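Local structure of unsaturated glucuronyl hydrolase (Streptococcus agalactiae, 2ZZR) at residues A31-Y45 with I343-L357. The protein hydrolyses unsaturated chondroitin, hyaluronan and heparin disaccharides, releasing the 4,5-unsaturated uronic acid. Residues are numbered along the deposited sequence; the frame is centred on the assembly and turned at random.
Sequences AIEKALKQLYINIDY and IEQYSNNELIAGRPL
Gln38 reaches from one flank of helix 25-46 into the loop that follows helix 328-346. Its CB lies against Leu357 CD2, 3.8 Å away, with Leu351 CD2 slightly farther off. CG has Arg355 O as its nearest partner across the contact, and the bend at chi2 (57°) brings the amide carbon CD to 3.6 Å from Arg355 CB. At the tip, OE1 lies 2.7 Å from Asn348 ND2, the two amide planes standing 55° apart. NE2 donates to Ile352 O at 3.0 Å from above that carbonyl's plane, while Arg355 N, closing the type II turn 352-355, approaches the same oxygen from the opposite face. NE2 also donates to Asn42 OD1, one helical turn on.

The Asn42 side chain binds the backbone of the same turn. OD1 accepts from Gly354 N at 2.8 Å, on the face opposite Gln38 NE2, and ND2 donates to Arg355 O in a nearly straight bond (N-H...O 163°) lying in the asparagine's amide plane. These bonds at both ends of the amide fix its rotation. Beyond it, Gly354 CA sits over a face of the Tyr45 ring, 4.0 Å from the centroid, a CH-pi contact; the tyrosine hydroxyl bonds to Tyr60 O.

At the other end, Lys34 NZ donates to Ser347 OG and, at 2.7 Å, to Asn349 OD1. A water bridges Lys34 O and Asn348 O. Arg355 NE and NH1 both hold Asn348 OD1, which steadies the asparagine beside Gln38.

Leu357 CD2 lies 3.8 Å from Leu39 CD2 and also meets Ala35 CB. Amide and lysine hydrogen bonds act alongside apolar packing of Leu351 and Leu357, with Ile41 CD1 against Leu351 CB, joining the first long helix of this alpha-barrel to an irregular loop with no salt bridge between the segments.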
ATOM      1  N   ALA A  31      11.965  12.224 -12.780  1.00 20.22           N
ATOM      2  CA  ALA A  31      10.614  11.852 -12.323  1.00 19.86           C
ATOM      3  C   ALA A  31      10.339  12.376 -10.912  1.00 19.62           C
ATOM      4  O   ALA A  31       9.243  12.889 -10.627  1.00 19.73           O
ATOM      5  CB  ALA A  31      10.417  10.336 -12.395  1.00 19.65           C
ATOM      6  N   ILE A  32      11.329  12.248 -10.029  1.00 19.11           N
ATOM      7  CA  ILE A  32      11.222  12.770  -8.669  1.00 19.16           C
ATOM      8  C   ILE A  32      11.048  14.287  -8.691  1.00 19.82           C
ATOM      9  O   ILE A  32      10.189  14.839  -7.992  1.00 19.30           O
ATOM     10  CB  ILE A  32      12.450  12.397  -7.798  1.00 18.88           C
ATOM     11  CG1 ILE A  32      12.462  10.890  -7.502  1.00 18.25           C
ATOM     12  CG2 ILE A  32      12.440  13.181  -6.490  1.00 18.52           C
ATOM     13  CD1 ILE A  32      13.746  10.395  -6.823  1.00 18.50           C
ATOM     14  N   GLU A  33      11.861  14.958  -9.505  1.00 20.23           N
ATOM     15  CA  GLU A  33      11.811  16.413  -9.567  1.00 21.07           C
ATOM     16  C   GLU A  33      10.480  16.933 -10.114  1.00 20.87           C
ATOM     17  O   GLU A  33       9.950  17.913  -9.593  1.00 21.13           O
ATOM     18  CB  GLU A  33      13.019  16.967 -10.327  1.00 21.70           C
ATOM     19  CG  GLU A  33      14.277  16.953  -9.467  1.00 23.81           C
ATOM     20  CD  GLU A  33      15.567  17.165 -10.242  1.00 28.41           C
ATOM     21  OE1 GLU A  33      15.535  17.242 -11.490  1.00 30.64           O
ATOM     22  OE2 GLU A  33      16.627  17.239  -9.586  1.00 31.31           O
ATOM     23  N   LYS A  34       9.928  16.251 -11.120  1.00 20.77           N
ATOM     24  CA  LYS A  34       8.605  16.589 -11.662  1.00 21.14           C
ATOM     25  C   LYS A  34       7.511  16.403 -10.600  1.00 21.12           C
ATOM     26  O   LYS A  34       6.623  17.247 -10.465  1.00 21.02           O
ATOM     27  CB  LYS A  34       8.297  15.774 -12.924  1.00 20.75           C
ATOM     28  CG  LYS A  34       7.063  16.255 -13.710  1.00 21.04           C
ATOM     29  CD  LYS A  34       6.884  15.519 -15.031  1.00 21.73           C
ATOM     30  CE  LYS A  34       6.433  14.081 -14.825  1.00 21.39           C
ATOM     31  NZ  LYS A  34       6.036  13.429 -16.096  1.00 23.16           N
ATOM     32  N   ALA A  35       7.586  15.307  -9.844  1.00 21.02           N
ATOM     33  CA  ALA A  35       6.649  15.067  -8.742  1.00 20.94           C
ATOM     34  C   ALA A  35       6.740  16.159  -7.677  1.00 21.05           C
ATOM     35  O   ALA A  35       5.715  16.648  -7.189  1.00 20.96           O
ATOM     36  CB  ALA A  35       6.889  13.684  -8.118  1.00 20.86           C
ATOM     37  N   LEU A  36       7.964  16.552  -7.326  1.00 20.89           N
ATOM     38  CA  LEU A  36       8.176  17.577  -6.302  1.00 21.44           C
ATOM     39  C   LEU A  36       7.634  18.952  -6.700  1.00 21.52           C
ATOM     40  O   LEU A  36       7.105  19.673  -5.856  1.00 21.65           O
ATOM     41  CB  LEU A  36       9.652  17.659  -5.898  1.00 21.38           C
ATOM     42  CG  LEU A  36       9.975  16.898  -4.608  1.00 21.50           C
ATOM     43  CD1 LEU A  36       9.554  15.418  -4.674  1.00 21.75           C
ATOM     44  CD2 LEU A  36      11.449  17.028  -4.248  1.00 22.05           C
ATOM     45  N   LYS A  37       7.749  19.293  -7.981  1.00 21.86           N
ATOM     46  CA  LYS A  37       7.163  20.531  -8.509  1.00 22.18           C
ATOM     47  C   LYS A  37       5.657  20.565  -8.250  1.00 22.19           C
ATOM     48  O   LYS A  37       5.114  21.593  -7.839  1.00 22.29           O
ATOM     49  CB  LYS A  37       7.449  20.676 -10.001  1.00 22.52           C
ATOM     50  CG  LYS A  37       8.880  21.096 -10.317  1.00 24.03           C
ATOM     51  CD  LYS A  37       9.114  21.102 -11.806  1.00 26.53           C
ATOM     52  CE  LYS A  37      10.574  21.375 -12.133  1.00 27.85           C
ATOM     53  NZ  LYS A  37      10.791  21.280 -13.604  1.00 28.83           N
ATOM     54  N   GLN A  38       4.992  19.429  -8.467  1.00 21.94           N
ATOM     55  CA  GLN A  38       3.564  19.307  -8.160  1.00 21.79           C
ATOM     56  C   GLN A  38       3.291  19.375  -6.655  1.00 21.96           C
ATOM     57  O   GLN A  38       2.329  20.009  -6.229  1.00 21.88           O
ATOM     58  CB  GLN A  38       2.971  18.025  -8.763  1.00 21.67           C
ATOM     59  CG  GLN A  38       1.430  17.976  -8.729  1.00 21.11           C
ATOM     60  CD  GLN A  38       0.798  19.170  -9.433  1.00 20.39           C
ATOM     61  OE1 GLN A  38       0.927  19.325 -10.649  1.00 22.07           O
ATOM     62  NE2 GLN A  38       0.111  20.020  -8.668  1.00 20.05           N
ATOM     63  N   LEU A  39       4.141  18.735  -5.852  1.00 22.04           N
ATOM     64  CA  LEU A  39       3.975  18.756  -4.397  1.00 22.40           C
ATOM     65  C   LEU A  39       4.087  20.163  -3.817  1.00 23.03           C
ATOM     66  O   LEU A  39       3.314  20.533  -2.934  1.00 23.17           O
ATOM     67  CB  LEU A  39       4.966  17.814  -3.696  1.00 22.42           C
ATOM     68  CG  LEU A  39       4.736  16.300  -3.832  1.00 22.16           C
ATOM     69  CD1 LEU A  39       5.744  15.555  -2.968  1.00 21.94           C
ATOM     70  CD2 LEU A  39       3.308  15.897  -3.444  1.00 21.66           C
ATOM     71  N   TYR A  40       5.039  20.947  -4.323  1.00 23.46           N
ATOM     72  CA  TYR A  40       5.204  22.325  -3.853  1.00 24.11           C
ATOM     73  C   TYR A  40       3.998  23.202  -4.185  1.00 24.34           C
ATOM     74  O   TYR A  40       3.552  23.991  -3.346  1.00 25.04           O
ATOM     75  CB  TYR A  40       6.498  22.937  -4.393  1.00 24.08           C
ATOM     76  CG  TYR A  40       7.710  22.581  -3.563  1.00 24.16           C
ATOM     77  CD1 TYR A  40       8.601  21.597  -3.988  1.00 24.54           C
ATOM     78  CD2 TYR A  40       7.958  23.217  -2.347  1.00 24.39           C
ATOM     79  CE1 TYR A  40       9.716  21.263  -3.229  1.00 24.89           C
ATOM     80  CE2 TYR A  40       9.070  22.890  -1.581  1.00 25.27           C
ATOM     81  CZ  TYR A  40       9.944  21.909  -2.028  1.00 24.45           C
ATOM     82  OH  TYR A  40      11.051  21.581  -1.283  1.00 24.57           O
ATOM     83  N   ILE A  41       3.475  23.037  -5.397  1.00 24.57           N
ATOM     84  CA  ILE A  41       2.234  23.685  -5.840  1.00 24.83           C
ATOM     85  C   ILE A  41       1.055  23.280  -4.941  1.00 24.98           C
ATOM     86  O   ILE A  41       0.220  24.116  -4.583  1.00 25.12           O
ATOM     87  CB  ILE A  41       1.954  23.375  -7.337  1.00 24.77           C
ATOM     88  CG1 ILE A  41       2.954  24.125  -8.229  1.00 24.61           C
ATOM     89  CG2 ILE A  41       0.509  23.720  -7.734  1.00 25.02           C
ATOM     90  CD1 ILE A  41       2.936  23.708  -9.682  1.00 25.07           C
ATOM     91  N   ASN A  42       1.010  22.006  -4.552  1.00 24.86           N
ATOM     92  CA  ASN A  42      -0.064  21.506  -3.689  1.00 25.02           C
ATOM     93  C   ASN A  42       0.037  21.864  -2.206  1.00 25.26           C
ATOM     94  O   ASN A  42      -0.984  21.954  -1.531  1.00 25.32           O
ATOM     95  CB  ASN A  42      -0.262  19.998  -3.881  1.00 24.78           C
ATOM     96  CG  ASN A  42      -0.907  19.664  -5.216  1.00 24.24           C
ATOM     97  OD1 ASN A  42      -1.337  20.555  -5.956  1.00 23.69           O
ATOM     98  ND2 ASN A  42      -0.992  18.374  -5.526  1.00 23.98           N
ATOM     99  N   ILE A  43       1.251  22.067  -1.691  1.00 25.62           N
ATOM    100  CA  ILE A  43       1.418  22.526  -0.306  1.00 25.95           C
ATOM    101  C   ILE A  43       0.658  23.848  -0.098  1.00 26.18           C
ATOM    102  O   ILE A  43       0.022  24.067   0.941  1.00 26.07           O
ATOM    103  CB  ILE A  43       2.917  22.662   0.088  1.00 26.24           C
ATOM    104  CG1 ILE A  43       3.545  21.273   0.254  1.00 26.34           C
ATOM    105  CG2 ILE A  43       3.084  23.467   1.390  1.00 26.54           C
ATOM    106  CD1 ILE A  43       5.040  21.289   0.559  1.00 26.10           C
ATOM    107  N   ASP A  44       0.717  24.708  -1.105  1.00 26.42           N
ATOM    108  CA  ASP A  44       0.001  25.979  -1.085  1.00 26.74           C
ATOM    109  C   ASP A  44      -1.513  25.796  -1.277  1.00 26.67           C
ATOM    110  O   ASP A  44      -2.312  26.510  -0.666  1.00 27.07           O
ATOM    111  CB  ASP A  44       0.582  26.919  -2.143  1.00 27.16           C
ATOM    112  CG  ASP A  44       2.044  27.283  -1.870  1.00 27.59           C
ATOM    113  OD1 ASP A  44       2.433  27.450  -0.694  1.00 27.68           O
ATOM    114  OD2 ASP A  44       2.805  27.417  -2.846  1.00 29.58           O
ATOM    115  N   TYR A  45      -1.888  24.833  -2.117  1.00 26.25           N
ATOM    116  CA  TYR A  45      -3.289  24.491  -2.374  1.00 25.59           C
ATOM    117  C   TYR A  45      -3.988  23.902  -1.142  1.00 25.27           C
ATOM    118  O   TYR A  45      -5.101  24.315  -0.797  1.00 25.35           O
ATOM    119  CB  TYR A  45      -3.384  23.537  -3.572  1.00 25.60           C
ATOM    120  CG  TYR A  45      -4.792  23.133  -3.978  1.00 25.49           C
ATOM    121  CD1 TYR A  45      -5.243  21.828  -3.782  1.00 25.14           C
ATOM    122  CD2 TYR A  45      -5.666  24.047  -4.567  1.00 26.15           C
ATOM    123  CE1 TYR A  45      -6.525  21.443  -4.154  1.00 25.33           C
ATOM    124  CE2 TYR A  45      -6.961  23.670  -4.947  1.00 25.80           C
ATOM    125  CZ  TYR A  45      -7.380  22.364  -4.731  1.00 25.70           C
ATOM    126  OH  TYR A  45      -8.650  21.977  -5.104  1.00 25.39           O
ATOM    127  N   ILE A 343       6.267   6.338 -14.984  1.00 19.02           N
ATOM    128  CA  ILE A 343       6.971   7.600 -15.177  1.00 19.12           C
ATOM    129  C   ILE A 343       6.646   8.208 -16.543  1.00 19.64           C
ATOM    130  O   ILE A 343       6.316   9.398 -16.638  1.00 19.64           O
ATOM    131  CB  ILE A 343       8.513   7.415 -15.058  1.00 19.12           C
ATOM    132  CG1 ILE A 343       8.909   7.081 -13.616  1.00 18.56           C
ATOM    133  CG2 ILE A 343       9.255   8.674 -15.525  1.00 18.97           C
ATOM    134  CD1 ILE A 343      10.316   6.498 -13.489  1.00 18.95           C
ATOM    135  N   GLU A 344       6.725   7.385 -17.583  1.00 20.33           N
ATOM    136  CA  GLU A 344       6.697   7.881 -18.961  1.00 21.44           C
ATOM    137  C   GLU A 344       5.293   8.080 -19.525  1.00 21.85           C
ATOM    138  O   GLU A 344       5.099   8.879 -20.449  1.00 22.16           O
ATOM    139  CB  GLU A 344       7.492   6.950 -19.880  1.00 21.50           C
ATOM    140  CG  GLU A 344       8.990   6.929 -19.601  1.00 21.74           C
ATOM    141  CD  GLU A 344       9.768   6.031 -20.550  1.00 22.03           C
ATOM    142  OE1 GLU A 344       9.148   5.322 -21.371  1.00 22.42           O
ATOM    143  OE2 GLU A 344      11.016   6.031 -20.462  1.00 23.75           O
ATOM    144  N   GLN A 345       4.316   7.359 -18.982  1.00 22.08           N
ATOM    145  CA  GLN A 345       2.979   7.355 -19.579  1.00 22.34           C
ATOM    146  C   GLN A 345       1.859   7.786 -18.638  1.00 22.10           C
ATOM    147  O   GLN A 345       0.782   8.184 -19.101  1.00 22.21           O
ATOM    148  CB  GLN A 345       2.652   5.983 -20.185  1.00 22.78           C
ATOM    149  CG  GLN A 345       3.565   5.539 -21.339  1.00 24.83           C
ATOM    150  CD  GLN A 345       3.566   6.505 -22.520  1.00 28.19           C
ATOM    151  OE1 GLN A 345       4.626   6.837 -23.058  1.00 29.46           O
ATOM    152  NE2 GLN A 345       2.380   6.955 -22.933  1.00 28.18           N
ATOM    153  N   TYR A 346       2.104   7.709 -17.331  1.00 21.16           N
ATOM    154  CA  TYR A 346       1.033   7.915 -16.352  1.00 20.71           C
ATOM    155  C   TYR A 346       1.260   9.036 -15.342  1.00 20.90           C
ATOM    156  O   TYR A 346       0.322   9.458 -14.657  1.00 20.90           O
ATOM    157  CB  TYR A 346       0.698   6.589 -15.652  1.00 20.06           C
ATOM    158  CG  TYR A 346       0.103   5.571 -16.594  1.00 19.62           C
ATOM    159  CD1 TYR A 346      -1.271   5.541 -16.834  1.00 19.14           C
ATOM    160  CD2 TYR A 346       0.910   4.647 -17.262  1.00 18.90           C
ATOM    161  CE1 TYR A 346      -1.828   4.617 -17.710  1.00 18.94           C
ATOM    162  CE2 TYR A 346       0.358   3.712 -18.145  1.00 19.67           C
ATOM    163  CZ  TYR A 346      -1.014   3.709 -18.361  1.00 19.22           C
ATOM    164  OH  TYR A 346      -1.584   2.799 -19.222  1.00 19.76           O
ATOM    165  N   SER A 347       2.494   9.530 -15.252  1.00 21.26           N
ATOM    166  CA  SER A 347       2.810  10.603 -14.316  1.00 21.85           C
ATOM    167  C   SER A 347       2.278  11.948 -14.813  1.00 22.48           C
ATOM    168  O   SER A 347       2.176  12.178 -16.026  1.00 22.34           O
ATOM    169  CB  SER A 347       4.315  10.683 -14.049  1.00 21.94           C
ATOM    170  OG  SER A 347       5.021  11.000 -15.231  1.00 22.23           O
ATOM    171  N   ASN A 348       1.941  12.816 -13.864  1.00 23.13           N
ATOM    172  CA  ASN A 348       1.373  14.131 -14.154  1.00 24.15           C
ATOM    173  C   ASN A 348       2.349  15.079 -14.844  1.00 25.14           C
ATOM    174  O   ASN A 348       3.466  15.294 -14.369  1.00 25.11           O
ATOM    175  CB  ASN A 348       0.873  14.783 -12.865  1.00 23.94           C
ATOM    176  CG  ASN A 348       0.364  16.200 -13.081  1.00 23.47           C
ATOM    177  OD1 ASN A 348      -0.495  16.437 -13.923  1.00 23.45           O
ATOM    178  ND2 ASN A 348       0.896  17.143 -12.317  1.00 23.94           N
ATOM    179  N   ASN A 349       1.896  15.662 -15.949  1.00 26.37           N
ATOM    180  CA  ASN A 349       2.681  16.652 -16.683  1.00 27.50           C
ATOM    181  C   ASN A 349       2.164  18.080 -16.517  1.00 28.38           C
ATOM    182  O   ASN A 349       2.924  19.042 -16.658  1.00 28.82           O
ATOM    183  CB  ASN A 349       2.768  16.271 -18.161  1.00 27.80           C
ATOM    184  CG  ASN A 349       3.688  15.088 -18.402  1.00 28.36           C
ATOM    185  OD1 ASN A 349       4.796  15.030 -17.868  1.00 30.30           O
ATOM    186  ND2 ASN A 349       3.232  14.138 -19.210  1.00 29.37           N
ATOM    187  N   GLU A 350       0.877  18.217 -16.202  1.00 28.74           N
ATOM    188  CA  GLU A 350       0.274  19.538 -16.056  1.00 29.50           C
ATOM    189  C   GLU A 350       0.429  20.058 -14.630  1.00 28.95           C
ATOM    190  O   GLU A 350      -0.244  19.590 -13.707  1.00 28.75           O
ATOM    191  CB  GLU A 350      -1.197  19.517 -16.482  1.00 29.51           C
ATOM    192  CG  GLU A 350      -1.800  20.912 -16.648  1.00 30.93           C
ATOM    193  CD  GLU A 350      -3.291  20.897 -16.932  1.00 31.38           C
ATOM    194  OE1 GLU A 350      -3.896  21.991 -16.926  1.00 35.31           O
ATOM    195  OE2 GLU A 350      -3.861  19.805 -17.165  1.00 34.61           O
ATOM    196  N   LEU A 351       1.322  21.029 -14.458  1.00 28.58           N
ATOM    197  CA  LEU A 351       1.640  21.560 -13.136  1.00 28.41           C
ATOM    198  C   LEU A 351       0.704  22.695 -12.731  1.00 28.46           C
ATOM    199  O   LEU A 351       1.028  23.877 -12.897  1.00 28.52           O
ATOM    200  CB  LEU A 351       3.105  22.014 -13.064  1.00 28.41           C
ATOM    201  CG  LEU A 351       4.224  20.984 -13.268  1.00 28.82           C
ATOM    202  CD1 LEU A 351       5.573  21.681 -13.217  1.00 28.81           C
ATOM    203  CD2 LEU A 351       4.163  19.853 -12.246  1.00 28.68           C
ATOM    204  N   ILE A 352      -0.463  22.325 -12.207  1.00 28.12           N
ATOM    205  CA  ILE A 352      -1.427  23.293 -11.671  1.00 28.03           C
ATOM    206  C   ILE A 352      -2.000  22.792 -10.342  1.00 27.26           C
ATOM    207  O   ILE A 352      -1.980  21.587 -10.068  1.00 26.94           O
ATOM    208  CB  ILE A 352      -2.567  23.641 -12.675  1.00 28.20           C
ATOM    209  CG1 ILE A 352      -3.365  22.400 -13.074  1.00 28.44           C
ATOM    210  CG2 ILE A 352      -2.009  24.345 -13.920  1.00 29.27           C
ATOM    211  CD1 ILE A 352      -4.732  22.703 -13.672  1.00 28.78           C
ATOM    212  N   ALA A 353      -2.502  23.722  -9.530  1.00 26.36           N
ATOM    213  CA  ALA A 353      -2.996  23.426  -8.185  1.00 25.55           C
ATOM    214  C   ALA A 353      -3.991  22.264  -8.154  1.00 24.86           C
ATOM    215  O   ALA A 353      -4.945  22.227  -8.935  1.00 24.81           O
ATOM    216  CB  ALA A 353      -3.608  24.680  -7.552  1.00 25.65           C
ATOM    217  N   GLY A 354      -3.734  21.306  -7.265  1.00 24.15           N
ATOM    218  CA  GLY A 354      -4.641  20.180  -7.044  1.00 22.67           C
ATOM    219  C   GLY A 354      -4.469  18.954  -7.926  1.00 21.89           C
ATOM    220  O   GLY A 354      -5.164  17.958  -7.730  1.00 21.77           O
ATOM    221  N   ARG A 355      -3.563  19.016  -8.901  1.00 21.08           N
ATOM    222  CA  ARG A 355      -3.262  17.851  -9.739  1.00 20.18           C
ATOM    223  C   ARG A 355      -2.561  16.782  -8.892  1.00 19.31           C
ATOM    224  O   ARG A 355      -1.889  17.112  -7.911  1.00 19.07           O
ATOM    225  CB  ARG A 355      -2.375  18.232 -10.932  1.00 20.43           C
ATOM    226  CG  ARG A 355      -3.034  19.127 -11.989  1.00 21.45           C
ATOM    227  CD  ARG A 355      -3.907  18.371 -12.970  1.00 22.32           C
ATOM    228  NE  ARG A 355      -3.144  17.528 -13.893  1.00 23.32           N
ATOM    229  CZ  ARG A 355      -3.663  16.913 -14.950  1.00 22.86           C
ATOM    230  NH1 ARG A 355      -2.894  16.164 -15.729  1.00 23.33           N
ATOM    231  NH2 ARG A 355      -4.951  17.047 -15.235  1.00 23.40           N
ATOM    232  N   PRO A 356      -2.731  15.496  -9.263  1.00 18.54           N
ATOM    233  CA  PRO A 356      -2.036  14.422  -8.566  1.00 18.01           C
ATOM    234  C   PRO A 356      -0.648  14.191  -9.165  1.00 17.78           C
ATOM    235  O   PRO A 356      -0.319  14.764 -10.203  1.00 17.85           O
ATOM    236  CB  PRO A 356      -2.928  13.211  -8.840  1.00 18.13           C
ATOM    237  CG  PRO A 356      -3.480  13.467 -10.198  1.00 18.01           C
ATOM    238  CD  PRO A 356      -3.587  14.978 -10.347  1.00 18.65           C
ATOM    239  N   LEU A 357       0.160  13.361  -8.513  1.00 17.43           N
ATOM    240  CA  LEU A 357       1.460  12.988  -9.061  1.00 17.20           C
ATOM    241  C   LEU A 357       1.295  11.985 -10.193  1.00 17.08           C
ATOM    242  O   LEU A 357       2.072  11.977 -11.156  1.00 17.03           O
ATOM    243  CB  LEU A 357       2.348  12.391  -7.961  1.00 16.92           C
ATOM    244  CG  LEU A 357       2.578  13.196  -6.680  1.00 17.05           C
ATOM    245  CD1 LEU A 357       3.592  12.493  -5.808  1.00 16.52           C
ATOM    246  CD2 LEU A 357       3.041  14.629  -7.006  1.00 17.66           C
TER
HETATM  247  O   HOH W   1       3.932  15.914 -11.481  1.00 24.79           O